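Local atomic coordinates of putative cytosine/guanine deaminase (Unidentified, PDB entry 2PAJ), a protein that catalyses the zinc-dependent hydrolytic deamination of pterins, converting a 2-amino-4-hydroxypteridine and water into a 2,4-dihydroxypteridine and ammonium. Residues 191-196 and 217-222; 202-207 and 211-216; 237-242 and 278-283. All blocks are in the same frame, centred on the assembly; numbering follows the deposited sequence.

All three contacts belong to the amidohydrolase barrel, and they differ in burial and chemistry. Contact 1 is wholly buried: helix 190-203 meets the segment leaving strand 213-217 through a tyrosine, a methionine and a proline, with no hydrogen bond across it. Contact 2 lies at the other end of the same strand, where the loop after helix 190-203 folds back on it; it is partly buried, buries 439 Å² against 131 Å² for contact 1, and adds backbone, arginine and water-mediated bonds. Contact 3, also partly buried, pairs the next helix, 228-240, with the turn leading into strand 281-284 by a single salt bridge. Contacts 1 and 3 pack together through M217 on A238 and V194 on V237.

Contact 1: 191-196 and 217-222; sequences DAYVAD and MAPTTV
The CA atoms of Y193 and P219, the nearest pair between the two segments, are 9.5 Å apart, so the backbone of helix 190-203 stays well clear of the chain leaving strand 213-217 and the interval is bridged by side chains. Y193 does most of this and accounts for 73 of the 131 Å² buried. Its CG stands anti to the backbone N (chi1 -165°), which sends the ring away from the helix with its hydroxyl leading. The methyl end of M217 comes up obliquely against the phenol end of that ring, CE lying 3.2 Å from CZ of Y193. Bends at the second and third torsions of M217 bring this methyl round, since its CB does not itself point at the helix. The sulfur follows at 5.1 Å from SD to the Y193 ring centroid, 32° off the ring normal, which qualifies as a Met-aromatic contact. In the TIM-barrel fold of the amidohydrolases this is the interface between an outer helix and the following barrel strand, at the strand's C-terminal end, where the metal site lies: the side chain of A218 is about 10 Å from the bound zinc and about 8 Å from that of the zinc ligand H76. P219 meets the same tyrosine at about a right angle, its CG 3.6 Å from OH and 4.2 Å from CE2 of Y193. The OH also lies 3.2 Å from P219 N, but the proline nitrogen, a tertiary amide, has no hydrogen to share, so the proximity is one of packing. The polar need of Y193 OH is met instead by the carbonyl oxygen of R168, whose side chain makes a cation-pi contact with the Y193 ring and a salt bridge to D196 OD1.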
ATOM      1  N   ASP A 191     -14.970  17.092 -16.025  1.00 65.42           N
ATOM      2  CA  ASP A 191     -16.045  16.127 -16.291  1.00 65.26           C
ATOM      3  C   ASP A 191     -15.523  14.801 -16.818  1.00 63.29           C
ATOM      4  O   ASP A 191     -16.101  13.752 -16.562  1.00 63.28           O
ATOM      5  CB  ASP A 191     -17.028  16.721 -17.293  1.00 67.04           C
ATOM      6  CG  ASP A 191     -17.268  18.196 -17.043  1.00 70.72           C
ATOM      7  OD1 ASP A 191     -18.227  18.546 -16.311  1.00 71.17           O
ATOM      8  OD2 ASP A 191     -16.465  19.009 -17.558  1.00 73.47           O
ATOM      9  N   ALA A 192     -14.432  14.839 -17.563  1.00 61.92           N
ATOM     10  CA  ALA A 192     -13.882  13.598 -18.078  1.00 62.13           C
ATOM     11  C   ALA A 192     -13.445  12.746 -16.885  1.00 62.03           C
ATOM     12  O   ALA A 192     -13.749  11.546 -16.814  1.00 61.50           O
ATOM     13  CB  ALA A 192     -12.703  13.890 -18.999  1.00 61.78           C
ATOM     14  N   TYR A 193     -12.754  13.398 -15.949  1.00 62.02           N
ATOM     15  CA  TYR A 193     -12.248  12.783 -14.722  1.00 62.11           C
ATOM     16  C   TYR A 193     -13.437  12.175 -13.982  1.00 60.49           C
ATOM     17  O   TYR A 193     -13.516  10.957 -13.797  1.00 60.25           O
ATOM     18  CB  TYR A 193     -11.595  13.864 -13.853  1.00 65.43           C
ATOM     19  CG  TYR A 193     -10.698  13.384 -12.714  1.00 70.02           C
ATOM     20  CD1 TYR A 193     -10.831  12.101 -12.166  1.00 72.02           C
ATOM     21  CD2 TYR A 193      -9.734  14.244 -12.156  1.00 73.27           C
ATOM     22  CE1 TYR A 193     -10.032  11.684 -11.093  1.00 73.50           C
ATOM     23  CE2 TYR A 193      -8.927  13.842 -11.083  1.00 74.60           C
ATOM     24  CZ  TYR A 193      -9.084  12.559 -10.558  1.00 74.82           C
ATOM     25  OH  TYR A 193      -8.293  12.153  -9.501  1.00 75.84           O
ATOM     26  N   VAL A 194     -14.366  13.034 -13.574  1.00 57.66           N
ATOM     27  CA  VAL A 194     -15.554  12.593 -12.853  1.00 55.35           C
ATOM     28  C   VAL A 194     -16.238  11.413 -13.525  1.00 54.98           C
ATOM     29  O   VAL A 194     -16.611  10.445 -12.878  1.00 55.77           O
ATOM     30  CB  VAL A 194     -16.578  13.744 -12.724  1.00 53.95           C
ATOM     31  CG1 VAL A 194     -17.766  13.301 -11.889  1.00 50.91           C
ATOM     32  CG2 VAL A 194     -15.913  14.959 -12.111  1.00 53.51           C
ATOM     33  N   ALA A 195     -16.402  11.505 -14.836  1.00 55.66           N
ATOM     34  CA  ALA A 195     -17.050  10.456 -15.598  1.00 55.84           C
ATOM     35  C   ALA A 195     -16.325   9.130 -15.419  1.00 55.88           C
ATOM     36  O   ALA A 195     -16.944   8.093 -15.166  1.00 54.64           O
ATOM     37  CB  ALA A 195     -17.086  10.843 -17.074  1.00 55.75           C
ATOM     38  N   ASP A 196     -15.005   9.176 -15.531  1.00 56.46           N
ATOM     39  CA  ASP A 196     -14.193   7.979 -15.416  1.00 56.76           C
ATOM     40  C   ASP A 196     -14.350   7.293 -14.082  1.00 56.82           C
ATOM     41  O   ASP A 196     -14.438   6.066 -14.006  1.00 56.59           O
ATOM     42  CB  ASP A 196     -12.727   8.318 -15.632  1.00 56.87           C
ATOM     43  CG  ASP A 196     -11.907   7.102 -15.985  1.00 58.46           C
ATOM     44  OD1 ASP A 196     -10.659   7.199 -15.958  1.00 58.58           O
ATOM     45  OD2 ASP A 196     -12.517   6.052 -16.298  1.00 58.10           O
ATOM     46  N   MET A 217     -11.024   8.450  -4.956  1.00 46.20           N
ATOM     47  CA  MET A 217     -10.856   9.766  -5.585  1.00 46.76           C
ATOM     48  C   MET A 217      -9.494  10.319  -5.155  1.00 47.76           C
ATOM     49  O   MET A 217      -9.332  10.694  -3.999  1.00 48.21           O
ATOM     50  CB  MET A 217     -11.976  10.683  -5.075  1.00 49.03           C
ATOM     51  CG  MET A 217     -11.989  12.120  -5.607  1.00 49.01           C
ATOM     52  SD  MET A 217     -12.502  12.264  -7.330  1.00 46.23           S
ATOM     53  CE  MET A 217     -11.062  12.934  -8.059  1.00 45.69           C
ATOM     54  N   ALA A 218      -8.535  10.409  -6.077  1.00 48.85           N
ATOM     55  CA  ALA A 218      -7.191  10.861  -5.710  1.00 50.30           C
ATOM     56  C   ALA A 218      -6.417  11.864  -6.577  1.00 52.01           C
ATOM     57  O   ALA A 218      -5.346  11.543  -7.097  1.00 51.75           O
ATOM     58  CB  ALA A 218      -6.312   9.633  -5.479  1.00 49.84           C
ATOM     59  N   PRO A 219      -6.927  13.094  -6.719  1.00 53.36           N
ATOM     60  CA  PRO A 219      -6.206  14.084  -7.530  1.00 54.33           C
ATOM     61  C   PRO A 219      -4.762  14.203  -7.001  1.00 54.38           C
ATOM     62  O   PRO A 219      -4.555  14.568  -5.844  1.00 54.43           O
ATOM     63  CB  PRO A 219      -7.010  15.360  -7.299  1.00 54.23           C
ATOM     64  CG  PRO A 219      -8.404  14.840  -7.058  1.00 53.73           C
ATOM     65  CD  PRO A 219      -8.168  13.658  -6.161  1.00 53.83           C
ATOM     66  N   THR A 220      -3.777  13.904  -7.845  1.00 54.65           N
ATOM     67  CA  THR A 220      -2.364  13.934  -7.446  1.00 54.88           C
ATOM     68  C   THR A 220      -1.972  14.851  -6.278  1.00 54.19           C
ATOM     69  O   THR A 220      -1.794  14.380  -5.156  1.00 53.62           O
ATOM     70  CB  THR A 220      -1.481  14.250  -8.646  1.00 54.87           C
ATOM     71  OG1 THR A 220      -2.028  13.604  -9.805  1.00 54.27           O
ATOM     72  CG2 THR A 220      -0.063  13.717  -8.402  1.00 51.81           C
ATOM     73  N   THR A 221      -1.807  16.144  -6.547  1.00 54.05           N
ATOM     74  CA  THR A 221      -1.470  17.114  -5.500  1.00 53.34           C
ATOM     75  C   THR A 221      -2.645  18.069  -5.446  1.00 52.82           C
ATOM     76  O   THR A 221      -2.637  19.132  -6.055  1.00 53.92           O
ATOM     77  CB  THR A 221      -0.183  17.898  -5.820  1.00 52.26           C
ATOM     78  OG1 THR A 221       0.856  16.974  -6.159  1.00 52.44           O
ATOM     79  CG2 THR A 221       0.256  18.726  -4.605  1.00 49.13           C
ATOM     80  N   VAL A 222      -3.659  17.655  -4.708  1.00 51.51           N
ATOM     81  CA  VAL A 222      -4.897  18.398  -4.570  1.00 53.02           C
ATOM     82  C   VAL A 222      -4.809  19.938  -4.528  1.00 54.66           C
ATOM     83  O   VAL A 222      -5.706  20.619  -5.026  1.00 55.51           O
ATOM     84  CB  VAL A 222      -5.684  17.864  -3.343  1.00 52.22           C
ATOM     85  CG1 VAL A 222      -5.350  18.667  -2.098  1.00 52.61           C
ATOM     86  CG2 VAL A 222      -7.164  17.855  -3.641  1.00 51.99           C
TER

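Contact 2: 202-207 and 211-216; sequences ARYHDA and AMRRVV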
ATOM      1  N   ALA A 202     -18.468   1.885 -10.577  1.00 55.79           N
ATOM      2  CA  ALA A 202     -19.491   0.892 -10.876  1.00 54.30           C
ATOM      3  C   ALA A 202     -18.901  -0.420 -11.353  1.00 54.11           C
ATOM      4  O   ALA A 202     -19.495  -1.468 -11.161  1.00 55.59           O
ATOM      5  CB  ALA A 202     -20.441   1.437 -11.919  1.00 51.02           C
ATOM      6  N   ARG A 203     -17.723  -0.360 -11.958  1.00 52.99           N
ATOM      7  CA  ARG A 203     -17.092  -1.546 -12.498  1.00 52.18           C
ATOM      8  C   ARG A 203     -16.294  -2.380 -11.503  1.00 52.47           C
ATOM      9  O   ARG A 203     -16.491  -3.592 -11.416  1.00 51.23           O
ATOM     10  CB  ARG A 203     -16.186  -1.132 -13.653  1.00 51.99           C
ATOM     11  CG  ARG A 203     -15.687  -2.238 -14.568  1.00 53.16           C
ATOM     12  CD  ARG A 203     -14.641  -1.614 -15.486  1.00 58.75           C
ATOM     13  NE  ARG A 203     -14.265  -2.380 -16.682  1.00 63.07           N
ATOM     14  CZ  ARG A 203     -13.878  -3.650 -16.680  1.00 64.72           C
ATOM     15  NH1 ARG A 203     -13.821  -4.323 -15.535  1.00 66.07           N
ATOM     16  NH2 ARG A 203     -13.526  -4.237 -17.819  1.00 63.25           N
ATOM     17  N   TYR A 204     -15.406  -1.736 -10.746  1.00 51.77           N
ATOM     18  CA  TYR A 204     -14.541  -2.457  -9.815  1.00 51.06           C
ATOM     19  C   TYR A 204     -14.743  -2.344  -8.305  1.00 51.08           C
ATOM     20  O   TYR A 204     -14.470  -3.297  -7.574  1.00 50.55           O
ATOM     21  CB  TYR A 204     -13.097  -2.084 -10.081  1.00 51.26           C
ATOM     22  CG  TYR A 204     -12.640  -2.266 -11.494  1.00 51.21           C
ATOM     23  CD1 TYR A 204     -12.447  -1.162 -12.326  1.00 51.61           C
ATOM     24  CD2 TYR A 204     -12.321  -3.539 -11.983  1.00 51.12           C
ATOM     25  CE1 TYR A 204     -11.937  -1.312 -13.603  1.00 51.09           C
ATOM     26  CE2 TYR A 204     -11.814  -3.704 -13.262  1.00 51.14           C
ATOM     27  CZ  TYR A 204     -11.620  -2.586 -14.063  1.00 50.74           C
ATOM     28  OH  TYR A 204     -11.083  -2.736 -15.313  1.00 54.27           O
ATOM     29  N   HIS A 205     -15.202  -1.190  -7.836  1.00 49.97           N
ATOM     30  CA  HIS A 205     -15.374  -0.971  -6.403  1.00 50.60           C
ATOM     31  C   HIS A 205     -16.392  -1.857  -5.681  1.00 50.81           C
ATOM     32  O   HIS A 205     -17.570  -1.891  -6.025  1.00 51.51           O
ATOM     33  CB  HIS A 205     -15.693   0.503  -6.134  1.00 49.32           C
ATOM     34  CG  HIS A 205     -15.624   0.890  -4.689  1.00 49.79           C
ATOM     35  ND1 HIS A 205     -16.748   1.050  -3.906  1.00 49.37           N
ATOM     36  CD2 HIS A 205     -14.567   1.168  -3.888  1.00 48.69           C
ATOM     37  CE1 HIS A 205     -16.386   1.412  -2.686  1.00 48.82           C
ATOM     38  NE2 HIS A 205     -15.069   1.491  -2.649  1.00 48.05           N
ATOM     39  N   ASP A 206     -15.893  -2.580  -4.681  1.00 50.24           N
ATOM     40  CA  ASP A 206     -16.678  -3.457  -3.822  1.00 49.35           C
ATOM     41  C   ASP A 206     -16.618  -2.753  -2.466  1.00 49.52           C
ATOM     42  O   ASP A 206     -15.540  -2.396  -2.005  1.00 50.83           O
ATOM     43  CB  ASP A 206     -16.024  -4.838  -3.731  1.00 49.13           C
ATOM     44  CG  ASP A 206     -16.713  -5.750  -2.729  1.00 52.64           C
ATOM     45  OD1 ASP A 206     -17.447  -5.245  -1.850  1.00 52.37           O
ATOM     46  OD2 ASP A 206     -16.510  -6.978  -2.801  1.00 53.82           O
ATOM     47  N   ALA A 207     -17.761  -2.557  -1.820  1.00 49.00           N
ATOM     48  CA  ALA A 207     -17.778  -1.855  -0.551  1.00 48.74           C
ATOM     49  C   ALA A 207     -17.573  -2.686   0.711  1.00 49.72           C
ATOM     50  O   ALA A 207     -17.461  -2.117   1.805  1.00 51.25           O
ATOM     51  CB  ALA A 207     -19.049  -1.059  -0.435  1.00 46.90           C
ATOM     52  N   ALA A 211     -12.995  -6.297   0.595  1.00 50.88           N
ATOM     53  CA  ALA A 211     -13.081  -6.262  -0.849  1.00 49.02           C
ATOM     54  C   ALA A 211     -11.708  -6.572  -1.463  1.00 47.92           C
ATOM     55  O   ALA A 211     -10.679  -6.230  -0.895  1.00 48.34           O
ATOM     56  CB  ALA A 211     -13.568  -4.884  -1.288  1.00 47.72           C
ATOM     57  N   MET A 212     -11.699  -7.239  -2.612  1.00 46.47           N
ATOM     58  CA  MET A 212     -10.457  -7.552  -3.300  1.00 45.65           C
ATOM     59  C   MET A 212     -10.163  -6.450  -4.302  1.00 46.12           C
ATOM     60  O   MET A 212      -9.105  -6.432  -4.934  1.00 45.67           O
ATOM     61  CB  MET A 212     -10.553  -8.900  -4.015  1.00 44.10           C
ATOM     62  CG  MET A 212     -10.565 -10.098  -3.083  1.00 47.14           C
ATOM     63  SD  MET A 212      -9.140 -10.185  -1.969  1.00 49.94           S
ATOM     64  CE  MET A 212      -7.829 -10.584  -3.117  1.00 50.25           C
ATOM     65  N   ARG A 213     -11.118  -5.532  -4.440  1.00 46.57           N
ATOM     66  CA  ARG A 213     -10.996  -4.395  -5.342  1.00 46.47           C
ATOM     67  C   ARG A 213     -11.622  -3.143  -4.762  1.00 44.88           C
ATOM     68  O   ARG A 213     -12.696  -3.185  -4.182  1.00 44.30           O
ATOM     69  CB  ARG A 213     -11.624  -4.714  -6.689  1.00 48.76           C
ATOM     70  CG  ARG A 213     -10.705  -5.497  -7.556  1.00 51.97           C
ATOM     71  CD  ARG A 213     -11.395  -6.070  -8.750  1.00 57.93           C
ATOM     72  NE  ARG A 213     -10.408  -6.676  -9.632  1.00 62.85           N
ATOM     73  CZ  ARG A 213     -10.680  -7.198 -10.820  1.00 65.28           C
ATOM     74  NH1 ARG A 213     -11.930  -7.200 -11.272  1.00 66.78           N
ATOM     75  NH2 ARG A 213      -9.693  -7.680 -11.569  1.00 64.68           N
ATOM     76  N   ARG A 214     -10.927  -2.027  -4.929  1.00 44.86           N
ATOM     77  CA  ARG A 214     -11.382  -0.749  -4.420  1.00 44.35           C
ATOM     78  C   ARG A 214     -10.975   0.392  -5.323  1.00 45.08           C
ATOM     79  O   ARG A 214     -10.011   0.288  -6.082  1.00 46.34           O
ATOM     80  CB  ARG A 214     -10.806  -0.503  -3.036  1.00 43.73           C
ATOM     81  CG  ARG A 214     -11.488  -1.283  -1.974  1.00 42.92           C
ATOM     82  CD  ARG A 214     -11.955  -0.354  -0.898  1.00 42.90           C
ATOM     83  NE  ARG A 214     -13.179  -0.846  -0.292  1.00 44.88           N
ATOM     84  CZ  ARG A 214     -13.735  -0.313   0.782  1.00 47.62           C
ATOM     85  NH1 ARG A 214     -13.166   0.733   1.367  1.00 48.12           N
ATOM     86  NH2 ARG A 214     -14.853  -0.827   1.273  1.00 50.56           N
ATOM     87  N   VAL A 215     -11.710   1.493  -5.210  1.00 45.35           N
ATOM     88  CA  VAL A 215     -11.470   2.688  -6.005  1.00 43.69           C
ATOM     89  C   VAL A 215     -11.584   3.908  -5.110  1.00 41.77           C
ATOM     90  O   VAL A 215     -12.461   3.969  -4.269  1.00 40.02           O
ATOM     91  CB  VAL A 215     -12.519   2.811  -7.148  1.00 45.01           C
ATOM     92  CG1 VAL A 215     -12.287   4.095  -7.942  1.00 43.84           C
ATOM     93  CG2 VAL A 215     -12.457   1.590  -8.060  1.00 40.61           C
ATOM     94  N   VAL A 216     -10.684   4.867  -5.276  1.00 42.47           N
ATOM     95  CA  VAL A 216     -10.742   6.085  -4.482  1.00 43.53           C
ATOM     96  C   VAL A 216     -10.392   7.331  -5.319  1.00 44.27           C
ATOM     97  O   VAL A 216      -9.612   7.264  -6.271  1.00 42.74           O
ATOM     98  CB  VAL A 216      -9.837   5.979  -3.163  1.00 44.57           C
ATOM     99  CG1 VAL A 216      -9.091   4.672  -3.117  1.00 45.05           C
ATOM    100  CG2 VAL A 216      -8.852   7.122  -3.074  1.00 43.71           C
TER
HETATM  101  O   HOH W   1     -14.597  -6.143 -10.142  1.00 47.90           O
HETATM  102  O   HOH W   2     -14.111  -7.886  -3.648  1.00 41.36           O
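H205, Y204 and R213 carry the largest shares of the 439 Å² buried here, 76, 75 and 71 Å² respectively. The H205 side chain crosses the strand: with CG anti to the backbone N (chi1 -169°), the imidazole presents its edge to the main chain, CD2 lying 3.2 Å from V215 N, while CB rests on V215 CG2. The tip of the same ring reaches over one face of the R214 guanidinium near its rim, NE2 being 3.8 Å from R214 NE; the two planes are inclined by 39°, too much for a parallel stack. Y204 and R213 meet differently. NH1 of R213 arrives at the ring edge, nearly in the ring plane and 3.7 Å from CD2 of Y204, and that CD2 lies over one face of the guanidinium; the angle of 86° between the planes is consistent with both observations. One face of the Y204 ring carries R203 CG over its centre, and the ring also stacks with F154. Residues 204-207, together with the start of strand 213-217, form the helix-to-strand return of the TIM barrel, where helix 190-203 has ended and the chain enters the strand at the end remote from the annotated active-site residues. The return is tied by D206 N, which donates to R213 O at 3.3 Å. A weak bond from R214 NE to D206 O adds to it. Two waters complete the polar links: one accepts from R213 NH1 in the guanidinium plane and donates weakly to R203 O, and the other accepts from M212 N and donates to D206 OD2 at 2.7 Å. The second carboxylate oxygen, D206 OD1, takes the N-H of S208.

Contact 3: 237-242 and 278-283; sequences VARRLG and GSDVWY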
ATOM      1  N   VAL A 237     -18.551  14.075  -5.208  1.00 51.08           N
ATOM      2  CA  VAL A 237     -18.766  12.916  -6.063  1.00 51.53           C
ATOM      3  C   VAL A 237     -18.291  11.652  -5.360  1.00 53.64           C
ATOM      4  O   VAL A 237     -18.991  10.633  -5.343  1.00 53.67           O
ATOM      5  CB  VAL A 237     -18.014  13.064  -7.385  1.00 51.57           C
ATOM      6  CG1 VAL A 237     -18.287  11.874  -8.279  1.00 49.72           C
ATOM      7  CG2 VAL A 237     -18.434  14.350  -8.063  1.00 52.93           C
ATOM      8  N   ALA A 238     -17.091  11.730  -4.785  1.00 54.03           N
ATOM      9  CA  ALA A 238     -16.499  10.617  -4.061  1.00 52.58           C
ATOM     10  C   ALA A 238     -17.455  10.183  -2.967  1.00 52.17           C
ATOM     11  O   ALA A 238     -17.818   9.016  -2.869  1.00 53.32           O
ATOM     12  CB  ALA A 238     -15.172  11.041  -3.453  1.00 54.12           C
ATOM     13  N   ARG A 239     -17.866  11.137  -2.144  1.00 50.78           N
ATOM     14  CA  ARG A 239     -18.775  10.838  -1.052  1.00 51.22           C
ATOM     15  C   ARG A 239     -20.119  10.330  -1.541  1.00 51.93           C
ATOM     16  O   ARG A 239     -20.724   9.461  -0.917  1.00 52.43           O
ATOM     17  CB  ARG A 239     -18.947  12.069  -0.173  1.00 48.38           C
ATOM     18  CG  ARG A 239     -17.654  12.457   0.519  1.00 46.97           C
ATOM     19  CD  ARG A 239     -17.930  13.133   1.836  1.00 45.59           C
ATOM     20  NE  ARG A 239     -16.705  13.342   2.590  1.00 46.20           N
ATOM     21  CZ  ARG A 239     -15.899  14.380   2.447  1.00 45.30           C
ATOM     22  NH1 ARG A 239     -16.183  15.324   1.576  1.00 49.08           N
ATOM     23  NH2 ARG A 239     -14.801  14.471   3.179  1.00 48.20           N
ATOM     24  N   ARG A 240     -20.570  10.864  -2.668  1.00 53.30           N
ATOM     25  CA  ARG A 240     -21.829  10.445  -3.265  1.00 53.30           C
ATOM     26  C   ARG A 240     -21.740   8.985  -3.712  1.00 53.24           C
ATOM     27  O   ARG A 240     -22.709   8.250  -3.633  1.00 53.31           O
ATOM     28  CB  ARG A 240     -22.155  11.320  -4.473  1.00 54.04           C
ATOM     29  CG  ARG A 240     -23.478  10.980  -5.132  1.00 54.88           C
ATOM     30  CD  ARG A 240     -23.725  11.845  -6.340  1.00 55.34           C
ATOM     31  NE  ARG A 240     -22.919  11.427  -7.478  1.00 57.33           N
ATOM     32  CZ  ARG A 240     -22.207  12.264  -8.222  1.00 60.09           C
ATOM     33  NH1 ARG A 240     -22.199  13.564  -7.934  1.00 62.58           N
ATOM     34  NH2 ARG A 240     -21.516  11.809  -9.261  1.00 59.74           N
ATOM     35  N   LEU A 241     -20.574   8.576  -4.197  1.00 53.95           N
ATOM     36  CA  LEU A 241     -20.363   7.203  -4.646  1.00 53.50           C
ATOM     37  C   LEU A 241     -19.853   6.309  -3.514  1.00 53.76           C
ATOM     38  O   LEU A 241     -19.574   5.131  -3.731  1.00 53.33           O
ATOM     39  CB  LEU A 241     -19.360   7.169  -5.804  1.00 53.99           C
ATOM     40  CG  LEU A 241     -19.800   7.765  -7.146  1.00 54.16           C
ATOM     41  CD1 LEU A 241     -18.659   7.768  -8.159  1.00 52.94           C
ATOM     42  CD2 LEU A 241     -20.965   6.959  -7.659  1.00 54.03           C
ATOM     43  N   GLY A 242     -19.729   6.878  -2.315  1.00 53.76           N
ATOM     44  CA  GLY A 242     -19.250   6.122  -1.170  1.00 52.70           C
ATOM     45  C   GLY A 242     -17.788   5.719  -1.280  1.00 53.35           C
ATOM     46  O   GLY A 242     -17.399   4.627  -0.863  1.00 52.73           O
ATOM     47  N   GLY A 278     -11.541  14.583   7.060  1.00 48.80           N
ATOM     48  CA  GLY A 278     -12.496  13.609   7.554  1.00 47.53           C
ATOM     49  C   GLY A 278     -11.881  12.235   7.507  1.00 46.52           C
ATOM     50  O   GLY A 278     -10.931  12.016   6.774  1.00 45.71           O
ATOM     51  N   SER A 279     -12.417  11.311   8.291  1.00 47.91           N
ATOM     52  CA  SER A 279     -11.895   9.947   8.338  1.00 49.97           C
ATOM     53  C   SER A 279     -12.037   9.312   6.970  1.00 51.09           C
ATOM     54  O   SER A 279     -11.599   8.190   6.731  1.00 52.60           O
ATOM     55  CB  SER A 279     -12.667   9.141   9.376  1.00 50.53           C
ATOM     56  OG  SER A 279     -14.052   9.412   9.275  1.00 50.31           O
ATOM     57  N   ASP A 280     -12.665  10.081   6.091  1.00 52.12           N
ATOM     58  CA  ASP A 280     -12.963   9.761   4.701  1.00 52.30           C
ATOM     59  C   ASP A 280     -11.691   9.854   3.849  1.00 52.57           C
ATOM     60  O   ASP A 280     -11.483   9.080   2.917  1.00 52.84           O
ATOM     61  CB  ASP A 280     -13.950  10.827   4.205  1.00 54.26           C
ATOM     62  CG  ASP A 280     -15.148  10.253   3.508  1.00 57.10           C
ATOM     63  OD1 ASP A 280     -14.981   9.584   2.474  1.00 60.75           O
ATOM     64  OD2 ASP A 280     -16.273  10.478   3.994  1.00 59.94           O
ATOM     65  N   VAL A 281     -10.862  10.836   4.199  1.00 50.37           N
ATOM     66  CA  VAL A 281      -9.627  11.181   3.497  1.00 49.52           C
ATOM     67  C   VAL A 281      -8.306  10.823   4.206  1.00 48.42           C
ATOM     68  O   VAL A 281      -8.271  10.650   5.416  1.00 47.60           O
ATOM     69  CB  VAL A 281      -9.613  12.711   3.258  1.00 49.17           C
ATOM     70  CG1 VAL A 281      -8.649  13.077   2.146  1.00 48.34           C
ATOM     71  CG2 VAL A 281     -11.015  13.196   2.982  1.00 47.56           C
ATOM     72  N   TRP A 282      -7.226  10.725   3.431  1.00 47.40           N
ATOM     73  CA  TRP A 282      -5.894  10.466   3.972  1.00 46.73           C
ATOM     74  C   TRP A 282      -4.835  11.024   3.001  1.00 47.29           C
ATOM     75  O   TRP A 282      -4.981  10.941   1.784  1.00 44.35           O
ATOM     76  CB  TRP A 282      -5.703   8.964   4.285  1.00 43.54           C
ATOM     77  CG  TRP A 282      -5.064   8.117   3.254  1.00 40.83           C
ATOM     78  CD1 TRP A 282      -3.730   7.894   3.075  1.00 40.86           C
ATOM     79  CD2 TRP A 282      -5.737   7.307   2.294  1.00 40.93           C
ATOM     80  NE1 TRP A 282      -3.531   6.987   2.067  1.00 39.81           N
ATOM     81  CE2 TRP A 282      -4.748   6.609   1.565  1.00 40.53           C
ATOM     82  CE3 TRP A 282      -7.085   7.098   1.976  1.00 41.29           C
ATOM     83  CZ2 TRP A 282      -5.063   5.719   0.531  1.00 42.30           C
ATOM     84  CZ3 TRP A 282      -7.396   6.219   0.959  1.00 41.59           C
ATOM     85  CH2 TRP A 282      -6.387   5.537   0.245  1.00 40.00           C
ATOM     86  N   TYR A 283      -3.783  11.626   3.550  1.00 49.82           N
ATOM     87  CA  TYR A 283      -2.733  12.223   2.727  1.00 51.31           C
ATOM     88  C   TYR A 283      -1.360  11.594   2.775  1.00 52.46           C
ATOM     89  O   TYR A 283      -0.945  11.025   3.781  1.00 52.76           O
ATOM     90  CB  TYR A 283      -2.542  13.693   3.068  1.00 50.78           C
ATOM     91  CG  TYR A 283      -3.730  14.563   2.764  1.00 51.76           C
ATOM     92  CD1 TYR A 283      -4.685  14.825   3.742  1.00 50.82           C
ATOM     93  CD2 TYR A 283      -3.900  15.131   1.495  1.00 50.64           C
ATOM     94  CE1 TYR A 283      -5.763  15.621   3.476  1.00 52.84           C
ATOM     95  CE2 TYR A 283      -4.980  15.932   1.218  1.00 49.24           C
ATOM     96  CZ  TYR A 283      -5.907  16.175   2.213  1.00 51.36           C
ATOM     97  OH  TYR A 283      -6.984  16.986   1.972  1.00 52.49           O
TER
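The guanidinium of R239 receives D280 OD2 at its edge, in its own plane, while V281 CG2 approaches NH2 obliquely at 4.0 Å. The carboxylate of D280 is turned 87° from the guanidinium, which rules out a two-pronged, coplanar pairing; a single oxygen is engaged. In the amidohydrolase TIM barrel the pairing spans from outer helix 228-240 to the start of barrel strand 281-284, with M245 of the intervening strand 244-248 touched by R239, D280 and V281 alike. The salt bridge joins R239 NE to D280 OD2 at 3.2 Å; as a hydrogen bond it is weak, with an N-H...O angle of 153°. R239 reaches so far because its chain is extended from CG to NE, and a last torsion of 85° then swings the guanidinium across the line of the chain. NH1 is used elsewhere, on the carbonyl oxygen of D275, so NE is paired with a carboxylate and NH1 with a main-chain carbonyl. Each segment has a turn beside the contact. Helix 228-240 closes in a Schellman motif at G242, which has a positive phi. D280 sits within a type I beta turn from G278 to V281, closed by V281 N donating to G278 O at 2.8 Å.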